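Local coordinates for cellulase IBT99 (Metagenomes, PDB 6WBT), which probably hydrolyses 6-phospho-alpha-glucosides as a family 4 glycosidase and binds NAD, manganese and glucose 6-phosphate, at residues G13-P18 with E43-K48; L51-V56 with V64-T69; M86-L91 with K436-E441. All coordinates share one frame; numbering follows the deposited sequence. Where two conformers were deposited one is given.

Contact 1. Residues G13-P18 with E43-K48. With NAD (nicotinamide-adenine-dinucleotide), chain G.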
loop_
_atom_site.group_PDB
_atom_site.type_symbol
_atom_site.label_atom_id
_atom_site.label_comp_id
_atom_site.label_asym_id
_atom_site.label_seq_id
_atom_site.Cartn_x
_atom_site.Cartn_y
_atom_site.Cartn_z
ATOM N N GLY A 13 16.004 -38.640 -16.422
ATOM C CA GLY A 13 16.929 -39.432 -15.638
ATOM C C GLY A 13 16.795 -39.197 -14.147
ATOM O O GLY A 13 17.760 -39.360 -13.396
ATOM N N SER A 14 15.601 -38.806 -13.712
ATOM C CA SER A 14 15.330 -38.536 -12.310
ATOM C C SER A 14 14.881 -39.808 -11.607
ATOM O O SER A 14 14.341 -40.726 -12.231
ATOM C CB SER A 14 14.256 -37.457 -12.160
ATOM O OG SER A 14 13.800 -37.381 -10.822
ATOM N N THR A 15 15.113 -39.857 -10.294
ATOM C CA THR A 15 14.663 -40.995 -9.502
ATOM C C THR A 15 13.148 -41.025 -9.343
ATOM O O THR A 15 12.593 -42.072 -8.991
ATOM C CB THR A 15 15.330 -40.980 -8.125
ATOM O OG1 THR A 15 14.968 -39.781 -7.429
ATOM C CG2 THR A 15 16.843 -41.040 -8.269
ATOM N N TYR A 16 12.472 -39.908 -9.594
ATOM C CA TYR A 16 11.019 -39.846 -9.536
ATOM C C TYR A 16 10.362 -40.076 -10.889
ATOM O O TYR A 16 9.130 -40.062 -10.972
ATOM C CB TYR A 16 10.567 -38.492 -8.976
ATOM C CG TYR A 16 11.069 -38.201 -7.580
ATOM C CD1 TYR A 16 12.150 -37.355 -7.374
ATOM C CD2 TYR A 16 10.461 -38.772 -6.469
ATOM C CE1 TYR A 16 12.612 -37.084 -6.100
ATOM C CE2 TYR A 16 10.917 -38.507 -5.191
ATOM C CZ TYR A 16 11.993 -37.663 -5.012
ATOM O OH TYR A 16 12.450 -37.397 -3.742
ATOM N N THR A 17 11.149 -40.284 -11.946
ATOM C CA THR A 17 10.570 -40.473 -13.275
ATOM C C THR A 17 9.715 -41.732 -13.376
ATOM O O THR A 17 8.579 -41.635 -13.869
ATOM C CB THR A 17 11.682 -40.457 -14.332
ATOM O OG1 THR A 17 12.362 -39.197 -14.296
ATOM C CG2 THR A 17 11.102 -40.676 -15.722
ATOM N N PRO A 18 10.164 -42.918 -12.941
ATOM C CA PRO A 18 9.270 -44.088 -12.999
ATOM C C PRO A 18 8.025 -43.938 -12.147
ATOM O O PRO A 18 7.020 -44.606 -12.421
ATOM C CB PRO A 18 10.154 -45.237 -12.495
ATOM C CG PRO A 18 11.548 -44.767 -12.696
ATOM C CD PRO A 18 11.504 -43.294 -12.455
ATOM N N GLU A 43 22.798 -38.323 -21.203
ATOM C CA GLU A 43 22.260 -39.359 -22.078
ATOM C C GLU A 43 22.298 -40.727 -21.407
ATOM O O GLU A 43 21.308 -41.467 -21.430
ATOM C CB GLU A 43 23.030 -39.383 -23.400
ATOM C CG GLU A 43 22.404 -40.257 -24.481
ATOM C CD GLU A 43 23.107 -40.114 -25.818
ATOM O OE1 GLU A 43 24.208 -39.524 -25.849
ATOM O OE2 GLU A 43 22.561 -40.585 -26.836
ATOM N N GLU A 44 23.433 -41.079 -20.798
ATOM C CA GLU A 44 23.585 -42.417 -20.232
ATOM C C GLU A 44 22.692 -42.616 -19.013
ATOM O O GLU A 44 22.131 -43.701 -18.819
ATOM C CB GLU A 44 25.048 -42.672 -19.877
ATOM C CG GLU A 44 26.005 -42.533 -21.051
ATOM C CD GLU A 44 25.481 -43.194 -22.312
ATOM O OE1 GLU A 44 25.166 -42.468 -23.278
ATOM O OE2 GLU A 44 25.378 -44.439 -22.335
ATOM N N ARG A 45 22.551 -41.585 -18.176
ATOM C CA ARG A 45 21.697 -41.709 -16.998
ATOM C C ARG A 45 20.233 -41.847 -17.391
ATOM O O ARG A 45 19.485 -42.609 -16.767
ATOM C CB ARG A 45 21.891 -40.506 -16.074
ATOM C CG ARG A 45 21.026 -40.543 -14.822
ATOM C CD ARG A 45 21.165 -39.266 -14.008
ATOM N NE ARG A 45 20.310 -39.281 -12.824
ATOM C CZ ARG A 45 20.708 -39.682 -11.620
ATOM N NH1 ARG A 45 21.953 -40.099 -11.434
ATOM N NH2 ARG A 45 19.861 -39.663 -10.600
ATOM N N GLN A 46 19.804 -41.120 -18.425
ATOM C CA GLN A 46 18.410 -41.192 -18.848
ATOM C C GLN A 46 18.093 -42.531 -19.502
ATOM O O GLN A 46 16.986 -43.059 -19.341
ATOM C CB GLN A 46 18.091 -40.041 -19.802
ATOM C CG GLN A 46 16.703 -40.113 -20.408
ATOM C CD GLN A 46 16.335 -38.860 -21.168
ATOM O OE1 GLN A 46 15.460 -38.106 -20.749
ATOM N NE2 GLN A 46 17.003 -38.629 -22.293
ATOM N N ASN A 47 19.050 -43.098 -20.240
ATOM C CA ASN A 47 18.803 -44.374 -20.905
ATOM C C ASN A 47 18.602 -45.505 -19.904
ATOM O O ASN A 47 17.858 -46.451 -20.185
ATOM C CB ASN A 47 19.950 -44.705 -21.860
ATOM C CG ASN A 47 19.984 -43.789 -23.069
ATOM O OD1 ASN A 47 21.046 -43.320 -23.478
ATOM N ND2 ASN A 47 18.818 -43.528 -23.646
ATOM N N LYS A 48 19.247 -45.427 -18.737
ATOM C CA LYS A 48 19.038 -46.446 -17.714
ATOM C C LYS A 48 17.664 -46.303 -17.072
ATOM O O LYS A 48 16.979 -47.303 -16.827
ATOM C CB LYS A 48 20.137 -46.361 -16.656
ATOM C CG LYS A 48 21.542 -46.545 -17.204
ATOM C CD LYS A 48 22.585 -46.315 -16.125
ATOM C CE LYS A 48 23.991 -46.390 -16.694
ATOM N NZ LYS A 48 25.020 -46.067 -15.667
HETATM P PA NAD G . 18.218 -36.782 -9.815
HETATM O O1A NAD G . 19.539 -36.124 -9.595
HETATM O O2A NAD G . 18.090 -38.229 -9.470
HETATM O O5B NAD G . 17.772 -36.553 -11.341
HETATM C C5B NAD G . 17.700 -35.200 -11.868
HETATM C C4B NAD G . 17.786 -35.248 -13.375
HETATM O O4B NAD G . 17.775 -33.897 -13.910
HETATM C C3B NAD G . 19.044 -35.912 -13.959
HETATM O O3B NAD G . 18.668 -36.849 -14.961
HETATM C C2B NAD G . 19.796 -34.733 -14.587
HETATM O O2B NAD G . 20.677 -35.097 -15.627
HETATM C C1B NAD G . 18.620 -33.877 -15.035
HETATM N N9A NAD G . 18.969 -32.498 -15.353
HETATM C C8A NAD G . 19.904 -31.719 -14.718
HETATM N N7A NAD G . 20.014 -30.517 -15.226
HETATM C C5A NAD G . 19.102 -30.500 -16.271
HETATM C C6A NAD G . 18.750 -29.505 -17.202
HETATM N N6A NAD G . 19.297 -28.293 -17.231
HETATM N N1A NAD G . 17.804 -29.815 -18.119
HETATM C C2A NAD G . 17.258 -31.037 -18.087
HETATM N N3A NAD G . 17.510 -32.049 -17.260
HETATM C C4A NAD G . 18.453 -31.717 -16.363
HETATM O O3 NAD G . 17.092 -35.967 -9.017
HETATM P PN NAD G . 15.856 -36.436 -8.108
HETATM O O1N NAD G . 15.041 -37.426 -8.872
HETATM O O2N NAD G . 16.367 -36.823 -6.759
HETATM O O5D NAD G . 15.048 -35.058 -7.993
HETATM C C5D NAD G . 14.688 -34.382 -9.224
HETATM C C4D NAD G . 14.180 -33.000 -8.901
HETATM O O4D NAD G . 12.887 -33.108 -8.263
HETATM C C3D NAD G . 15.041 -32.184 -7.925
HETATM O O3D NAD G . 15.180 -30.854 -8.405
HETATM C C2D NAD G . 14.179 -32.230 -6.659
HETATM O O2D NAD G . 14.476 -31.226 -5.702
HETATM C C1D NAD G . 12.790 -32.100 -7.270
HETATM N N1N NAD G . 11.709 -32.468 -6.314
HETATM C C2N NAD G . 10.925 -31.490 -5.764
HETATM C C3N NAD G . 9.931 -31.809 -4.851
HETATM C C7N NAD G . 9.066 -30.690 -4.328
HETATM O O7N NAD G . 8.669 -30.728 -3.166
HETATM N N7N NAD G . 8.740 -29.719 -5.169
HETATM C C4N NAD G . 9.761 -33.138 -4.475
HETATM C C5N NAD G . 10.533 -34.117 -5.062
HETATM C C6N NAD G . 11.498 -33.763 -5.980
#
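NAD O1N is gripped twice by Thr-15, the residue whose CG2 also meets the guanidinium of Arg-45. Thr-15 N and Thr-15 OG1 each donate to NAD O1N at 2.8 Å. OG1 sits between the backbone N and the carbonyl carbon (chi1 61°), which brings it to the phosphate and leaves CG2 to face NAD O2A and Arg-45. The same OG1 is hydrogen-bonded to Arg-294. Ser-14 OG adds a third grip on O1N, modelled at a length too short to trust. Ser-14 OG also caps the turn by accepting from Tyr-16 N at 3.1 Å.

Across the contact, Arg-45 NE donates to Gly-13 O at 2.6 Å. The donor lies in the carbonyl plane, while the oxygen is tilted 21° from the guanidinium plane. CG of Arg-45 stands anti to its own N (chi1 179°), and the chain runs straight on to NE. NH2 is thereby carried to NAD O2A, where its bond is weak, and it forms a salt bridge with Glu-295. The charge probably helps to balance the diphosphate. Gly-13 CA comes to 3.9 Å from Gln-46 CA, and a side chain on Gly-13 would probably run into NAD O3B. Asp-40 holds both Gly-13 N and the NAD. One face of the Tyr-16 ring lies against NAD C5N of the nicotinamide, and Tyr-16 also touches the bound glucose 6-phosphate. A glycine-rich turn leading into helix 17-25 and wrapping the diphosphate is the classic dinucleotide-binding loop of a Rossmann fold.

Contact 2. Residues L51-V56 with V64-T69; sequences LIVKEV and VVLKVT
Leu-66 of the strand packs on Val-53 of the helix, an apolar contact centred on Leu-66 CD2. Leu-66 CD2 lies 3.7 Å from Val-53 CG1, and Leu-66 CD1 reaches the same valine methyl at 4.1 Å. The two side chains cross at about a right angle. CG of Leu-66 is anti to its backbone N (chi1 176°), which sends the isobutyl fork out from the strand to the helix. Leu-66 also touches Ile-57, one turn further along helix 43-60.

A second kind of contact uses the aliphatic part of a charged residue. Lys-54 CG touches Leu-66 CD2 at 3.6 Å, again near a right angle. The rest of the lysine chain runs on extended, and this residue marks the exposed border of the contact, whereas Val-53 is buried.

Polar bonding lies elsewhere. The helix keeps its bonds, such as Val-56 N to Ile-52 O, and backbone bonds from Val-65, Lys-67 and Thr-69 tie the other segment to strand 33-39. Val-68 continues the apolar face toward Ala-50. Helix 43-60, which links the neighbouring parallel strands 33-39 and 66-69 and packs on the sheet, forms the beta-alpha-beta crossover of a Rossmann-type domain, here at the sheet's outermost strand within the chain.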
loop_
_atom_site.group_PDB
_atom_site.type_symbol
_atom_site.label_atom_id
_atom_site.label_comp_id
_atom_site.label_asym_id
_atom_site.label_seq_id
_atom_site.Cartn_x
_atom_site.Cartn_y
_atom_site.Cartn_z
ATOM N N LEU A 51 14.875 -47.566 -19.275
ATOM C CA LEU A 51 14.642 -49.005 -19.205
ATOM C C LEU A 51 13.529 -49.332 -18.217
ATOM O O LEU A 51 12.706 -50.220 -18.466
ATOM C CB LEU A 51 15.931 -49.727 -18.816
ATOM C CG LEU A 51 17.107 -49.596 -19.783
ATOM C CD1 LEU A 51 18.403 -49.985 -19.094
ATOM C CD2 LEU A 51 16.880 -50.446 -21.022
ATOM N N ILE A 52 13.489 -48.620 -17.090
ATOM C CA ILE A 52 12.431 -48.841 -16.111
ATOM C C ILE A 52 11.116 -48.258 -16.608
ATOM O O ILE A 52 10.045 -48.841 -16.404
ATOM C CB ILE A 52 12.832 -48.250 -14.750
ATOM C CG1 ILE A 52 14.272 -48.632 -14.410
ATOM C CG2 ILE A 52 11.888 -48.731 -13.659
ATOM C CD1 ILE A 52 14.765 -48.016 -13.133
ATOM N N VAL A 53 11.174 -47.096 -17.267
ATOM C CA VAL A 53 9.962 -46.478 -17.797
ATOM C C VAL A 53 9.311 -47.385 -18.833
ATOM O O VAL A 53 8.082 -47.522 -18.875
ATOM C CB VAL A 53 10.282 -45.088 -18.379
ATOM C CG1 VAL A 53 9.028 -44.450 -18.958
ATOM C CG2 VAL A 53 10.891 -44.193 -17.310
ATOM N N LYS A 54 10.122 -48.028 -19.678
ATOM C CA LYS A 54 9.582 -49.000 -20.622
ATOM C C LYS A 54 8.965 -50.187 -19.892
ATOM O O LYS A 54 7.933 -50.718 -20.318
ATOM C CB LYS A 54 10.677 -49.468 -21.580
ATOM C CG LYS A 54 11.182 -48.388 -22.521
ATOM C CD LYS A 54 12.434 -48.832 -23.257
ATOM C CE LYS A 54 12.995 -47.709 -24.113
ATOM N NZ LYS A 54 14.276 -48.094 -24.768
ATOM N N GLU A 55 9.583 -50.612 -18.788
ATOM C CA GLU A 55 9.019 -51.705 -18.001
ATOM C C GLU A 55 7.738 -51.279 -17.296
ATOM O O GLU A 55 6.826 -52.097 -17.124
ATOM C CB GLU A 55 10.048 -52.203 -16.986
ATOM C CG GLU A 55 9.893 -53.665 -16.599
ATOM C CD GLU A 55 10.222 -54.608 -17.742
ATOM O OE1 GLU A 55 9.641 -55.713 -17.790
ATOM O OE2 GLU A 55 11.059 -54.242 -18.593
ATOM N N VAL A 56 7.650 -50.013 -16.883
ATOM C CA VAL A 56 6.412 -49.504 -16.301
ATOM C C VAL A 56 5.329 -49.401 -17.367
ATOM O O VAL A 56 4.168 -49.757 -17.131
ATOM C CB VAL A 56 6.661 -48.149 -15.614
ATOM C CG1 VAL A 56 5.347 -47.531 -15.159
ATOM C CG2 VAL A 56 7.609 -48.316 -14.437
ATOM N N VAL A 64 1.122 -47.014 -24.996
ATOM C CA VAL A 64 1.694 -45.672 -24.962
ATOM C C VAL A 64 3.106 -45.731 -25.533
ATOM O O VAL A 64 3.963 -46.457 -25.017
ATOM C CB VAL A 64 1.696 -45.105 -23.536
ATOM C CG1 VAL A 64 2.332 -43.724 -23.514
ATOM C CG2 VAL A 64 0.279 -45.053 -22.985
ATOM N N VAL A 65 3.347 -44.967 -26.595
ATOM C CA VAL A 65 4.660 -44.920 -27.230
ATOM C C VAL A 65 5.575 -44.001 -26.432
ATOM O O VAL A 65 5.179 -42.901 -26.024
ATOM C CB VAL A 65 4.529 -44.459 -28.695
ATOM C CG1 VAL A 65 3.615 -43.245 -28.794
ATOM C CG2 VAL A 65 5.897 -44.151 -29.286
ATOM N N LEU A 66 6.804 -44.453 -26.199
ATOM C CA LEU A 66 7.790 -43.712 -25.425
ATOM C C LEU A 66 8.935 -43.277 -26.330
ATOM O O LEU A 66 9.538 -44.108 -27.018
ATOM C CB LEU A 66 8.332 -44.558 -24.270
ATOM C CG LEU A 66 9.444 -43.922 -23.433
ATOM C CD1 LEU A 66 8.927 -42.710 -22.675
ATOM C CD2 LEU A 66 10.047 -44.939 -22.478
ATOM N N LYS A 67 9.231 -41.981 -26.322
ATOM C CA LYS A 67 10.350 -41.419 -27.068
ATOM C C LYS A 67 11.363 -40.843 -26.089
ATOM O O LYS A 67 10.993 -40.118 -25.159
ATOM C CB LYS A 67 9.877 -40.338 -28.042
ATOM C CG LYS A 67 8.739 -40.774 -28.952
ATOM C CD LYS A 67 9.156 -40.792 -30.415
ATOM C CE LYS A 67 10.167 -41.892 -30.697
ATOM N NZ LYS A 67 10.516 -41.966 -32.142
ATOM N N VAL A 68 12.635 -41.171 -26.294
ATOM C CA VAL A 68 13.721 -40.717 -25.435
ATOM C C VAL A 68 14.710 -39.941 -26.291
ATOM O O VAL A 68 15.095 -40.398 -27.373
ATOM C CB VAL A 68 14.414 -41.894 -24.724
ATOM C CG1 VAL A 68 15.548 -41.392 -23.844
ATOM C CG2 VAL A 68 13.405 -42.683 -23.903
ATOM N N THR A 69 15.119 -38.771 -25.808
ATOM C CA THR A 69 16.025 -37.924 -26.570
ATOM C C THR A 69 16.777 -37.000 -25.625
ATOM O O THR A 69 16.366 -36.773 -24.484
ATOM C CB THR A 69 15.275 -37.096 -27.619
ATOM O OG1 THR A 69 16.210 -36.298 -28.355
ATOM C CG2 THR A 69 14.265 -36.184 -26.945
#

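Contact 3. Residues M86-L91 with K436-E441; sequences MRVGGL and KGYWPE. With NAD (nicotinamide-adenine-dinucleotide), chain G.
Tyr-438 leans its ring obliquely on the turn formed by Val-88 and Gly-89. Tyr-438 CZ is 3.8 Å from Gly-89 CA. Tyr-438 CD1 is 3.9 Å from Val-88 CG1. The valine and tyrosine side chains slide past each other in opposite directions. Val-88 has CG1 anti to its N (chi1 -179°), which gives this methyl to the ring and leaves Val-88 CG2 4.0 Å from NAD N7A. Gly-89 takes a positive phi in the type II turn from Arg-87 to Gly-90, a backbone shape that favours glycine. Arg-122 holds the carbonyl O of Val-88.

On the cofactor side of the turn, the guanidinium of Arg-87 is sandwiched. Leu-91 CD2 lies over one face and NAD C3D over the other, both toward the rim. NAD O3, the diphosphate bridge, meets its edge in plane. Arg-87 NE donates to NAD O3 at 3.0 Å, nearly straight at 168°. Arg-87 NH2 donates to NAD O2N at 2.9 Å and to NAD O5D at 3.1 Å. The chain bends at chi3 (-64°) to bring these donors to the diphosphate, and NH1 forms a salt bridge with Glu-110. A leucine in its place would probably leave NAD O3 and O2N without these donors and Glu-110 without this salt bridge. Selenomethionine Met-86 lies over one face of the adenine, with Met-86 CB 3.7 Å from NAD C4A. The loop after strand 81-84 thus forms part of a Rossmann-type NAD site, with a C-terminal loop resting on the turn at Val-88 and Gly-89.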
loop_
_atom_site.group_PDB
_atom_site.type_symbol
_atom_site.label_atom_id
_atom_site.label_comp_id
_atom_site.label_asym_id
_atom_site.label_seq_id
_atom_site.Cartn_x
_atom_site.Cartn_y
_atom_site.Cartn_z
HETATM N N MSE A 86 14.159 -31.330 -12.952
HETATM C CA MSE A 86 15.608 -31.279 -13.090
HETATM C C MSE A 86 16.293 -31.083 -11.744
HETATM O O MSE A 86 15.700 -30.558 -10.801
HETATM C CB MSE A 86 16.015 -30.153 -14.044
HETATM C CG MSE A 86 15.751 -28.756 -13.498
HETATM SE SE MSE A 86 16.329 -27.334 -14.701
HETATM C CE MSE A 86 15.144 -27.709 -16.203
ATOM N N ARG A 87 17.548 -31.520 -11.662
ATOM C CA ARG A 87 18.413 -31.272 -10.510
ATOM C C ARG A 87 19.766 -30.855 -11.075
ATOM O O ARG A 87 20.628 -31.702 -11.328
ATOM C CB ARG A 87 18.525 -32.498 -9.606
ATOM C CG ARG A 87 19.378 -32.268 -8.368
ATOM C CD ARG A 87 19.593 -33.549 -7.581
ATOM N NE ARG A 87 18.348 -34.089 -7.042
ATOM C CZ ARG A 87 17.841 -33.758 -5.859
ATOM N NH1 ARG A 87 18.472 -32.883 -5.086
ATOM N NH2 ARG A 87 16.704 -34.300 -5.448
ATOM N N VAL A 88 19.939 -29.548 -11.287
ATOM C CA VAL A 88 21.184 -29.042 -11.852
ATOM C C VAL A 88 22.335 -29.384 -10.922
ATOM O O VAL A 88 22.295 -29.098 -9.719
ATOM C CB VAL A 88 21.087 -27.530 -12.098
ATOM C CG1 VAL A 88 22.382 -27.014 -12.707
ATOM C CG2 VAL A 88 19.902 -27.213 -12.999
ATOM N N GLY A 89 23.374 -30.003 -11.480
ATOM C CA GLY A 89 24.476 -30.511 -10.698
ATOM C C GLY A 89 24.286 -31.920 -10.183
ATOM O O GLY A 89 25.265 -32.538 -9.742
ATOM N N GLY A 90 23.065 -32.448 -10.225
ATOM C CA GLY A 90 22.796 -33.796 -9.771
ATOM C C GLY A 90 22.970 -33.950 -8.267
ATOM O O GLY A 90 23.189 -32.994 -7.522
ATOM N N LEU A 91 22.860 -35.205 -7.826
ATOM C CA LEU A 91 23.096 -35.521 -6.424
ATOM C C LEU A 91 24.558 -35.348 -6.035
ATOM O O LEU A 91 24.866 -35.275 -4.841
ATOM C CB LEU A 91 22.641 -36.949 -6.118
ATOM C CG LEU A 91 21.140 -37.222 -6.225
ATOM C CD1 LEU A 91 20.839 -38.679 -5.925
ATOM C CD2 LEU A 91 20.363 -36.310 -5.290
ATOM N N LYS A 436 31.940 -23.518 -9.771
ATOM C CA LYS A 436 32.558 -22.964 -10.971
ATOM C C LYS A 436 32.166 -23.814 -12.173
ATOM O O LYS A 436 32.566 -24.978 -12.281
ATOM C CB LYS A 436 34.074 -22.896 -10.807
ATOM C CG LYS A 436 34.553 -21.600 -10.172
ATOM C CD LYS A 436 35.964 -21.719 -9.621
ATOM C CE LYS A 436 36.980 -21.993 -10.714
ATOM N NZ LYS A 436 38.366 -22.003 -10.168
ATOM N N GLY A 437 31.377 -23.233 -13.074
ATOM C CA GLY A 437 30.789 -23.940 -14.189
ATOM C C GLY A 437 29.280 -24.032 -14.125
ATOM O O GLY A 437 28.637 -24.210 -15.168
ATOM N N TYR A 438 28.700 -23.914 -12.932
ATOM C CA TYR A 438 27.254 -23.922 -12.738
ATOM C C TYR A 438 26.687 -22.554 -12.393
ATOM O O TYR A 438 25.618 -22.194 -12.888
ATOM C CB TYR A 438 26.873 -24.911 -11.630
ATOM C CG TYR A 438 27.081 -26.365 -11.985
ATOM C CD1 TYR A 438 26.261 -26.998 -12.909
ATOM C CD2 TYR A 438 28.085 -27.112 -11.381
ATOM C CE1 TYR A 438 26.441 -28.329 -13.233
ATOM C CE2 TYR A 438 28.274 -28.445 -11.698
ATOM C CZ TYR A 438 27.449 -29.048 -12.625
ATOM O OH TYR A 438 27.630 -30.373 -12.945
ATOM N N TRP A 439 27.375 -21.788 -11.553
ATOM C CA TRP A 439 26.892 -20.488 -11.125
ATOM C C TRP A 439 27.176 -19.419 -12.172
ATOM O O TRP A 439 28.088 -19.558 -12.992
ATOM C CB TRP A 439 27.548 -20.089 -9.808
ATOM C CG TRP A 439 26.811 -20.536 -8.590
ATOM C CD1 TRP A 439 25.946 -21.584 -8.489
ATOM C CD2 TRP A 439 26.866 -19.934 -7.292
ATOM N NE1 TRP A 439 25.464 -21.678 -7.205
ATOM C CE2 TRP A 439 26.014 -20.675 -6.451
ATOM C CE3 TRP A 439 27.557 -18.842 -6.758
ATOM C CZ2 TRP A 439 25.833 -20.359 -5.106
ATOM C CZ3 TRP A 439 27.376 -18.530 -5.423
ATOM C CH2 TRP A 439 26.522 -19.285 -4.613
ATOM N N PRO A 440 26.400 -18.337 -12.170
ATOM C CA PRO A 440 26.773 -17.167 -12.967
ATOM C C PRO A 440 27.992 -16.480 -12.374
ATOM O O PRO A 440 28.280 -16.592 -11.180
ATOM C CB PRO A 440 25.534 -16.266 -12.888
ATOM C CG PRO A 440 24.422 -17.163 -12.434
ATOM C CD PRO A 440 25.067 -18.191 -11.564
ATOM N N GLU A 441 28.715 -15.763 -13.229
ATOM C CA GLU A 441 29.866 -15.000 -12.769
ATOM C C GLU A 441 29.414 -13.878 -11.842
ATOM O O GLU A 441 28.396 -13.224 -12.084
ATOM C CB GLU A 441 30.632 -14.423 -13.958
ATOM C CG GLU A 441 31.974 -13.810 -13.595
ATOM C CD GLU A 441 32.550 -12.971 -14.717
ATOM O OE1 GLU A 441 31.857 -12.041 -15.180
ATOM O OE2 GLU A 441 33.693 -13.245 -15.141
HETATM P PA NAD G . 18.218 -36.782 -9.815
HETATM O O1A NAD G . 19.539 -36.124 -9.595
HETATM O O2A NAD G . 18.090 -38.229 -9.470
HETATM O O5B NAD G . 17.772 -36.553 -11.341
HETATM C C5B NAD G . 17.700 -35.200 -11.868
HETATM C C4B NAD G . 17.786 -35.248 -13.375
HETATM O O4B NAD G . 17.775 -33.897 -13.910
HETATM C C3B NAD G . 19.044 -35.912 -13.959
HETATM O O3B NAD G . 18.668 -36.849 -14.961
HETATM C C2B NAD G . 19.796 -34.733 -14.587
HETATM O O2B NAD G . 20.677 -35.097 -15.627
HETATM C C1B NAD G . 18.620 -33.877 -15.035
HETATM N N9A NAD G . 18.969 -32.498 -15.353
HETATM C C8A NAD G . 19.904 -31.719 -14.718
HETATM N N7A NAD G . 20.014 -30.517 -15.226
HETATM C C5A NAD G . 19.102 -30.500 -16.271
HETATM C C6A NAD G . 18.750 -29.505 -17.202
HETATM N N6A NAD G . 19.297 -28.293 -17.231
HETATM N N1A NAD G . 17.804 -29.815 -18.119
HETATM C C2A NAD G . 17.258 -31.037 -18.087
HETATM N N3A NAD G . 17.510 -32.049 -17.260
HETATM C C4A NAD G . 18.453 -31.717 -16.363
HETATM O O3 NAD G . 17.092 -35.967 -9.017
HETATM P PN NAD G . 15.856 -36.436 -8.108
HETATM O O1N NAD G . 15.041 -37.426 -8.872
HETATM O O2N NAD G . 16.367 -36.823 -6.759
HETATM O O5D NAD G . 15.048 -35.058 -7.993
HETATM C C5D NAD G . 14.688 -34.382 -9.224
HETATM C C4D NAD G . 14.180 -33.000 -8.901
HETATM O O4D NAD G . 12.887 -33.108 -8.263
HETATM C C3D NAD G . 15.041 -32.184 -7.925
HETATM O O3D NAD G . 15.180 -30.854 -8.405
HETATM C C2D NAD G . 14.179 -32.230 -6.659
HETATM O O2D NAD G . 14.476 -31.226 -5.702
HETATM C C1D NAD G . 12.790 -32.100 -7.270
HETATM N N1N NAD G . 11.709 -32.468 -6.314
HETATM C C2N NAD G . 10.925 -31.490 -5.764
HETATM C C3N NAD G . 9.931 -31.809 -4.851
HETATM C C7N NAD G . 9.066 -30.690 -4.328
HETATM O O7N NAD G . 8.669 -30.728 -3.166
HETATM N N7N NAD G . 8.740 -29.719 -5.169
HETATM C C4N NAD G . 9.761 -33.138 -4.475
HETATM C C5N NAD G . 10.533 -34.117 -5.062
HETATM C C6N NAD G . 11.498 -33.763 -5.980
#

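Contacts 1 and 2 share helix 43-60 and touch each other, with Thr-17 CG2 packed on Val-53 CG2. Contact 1 is buried and polar, with phosphate grips and a backbone carbonyl taken by an arginine. Contact 2 lies further out, partly buried, and is purely apolar across its segments. Contact 3 stands apart, its centre about 18 Å from that of contact 1, but both meet NAD: residues 13-18 and 86-91 each bind its diphosphate. It too is partly buried: Val-88 is buried, Gly-89 and Tyr-438 partly exposed. Contact 3 splits its chemistry, with charge on the cofactor side and light ring packing against 436-441. Its segments lie far apart in sequence, unlike those of the other two.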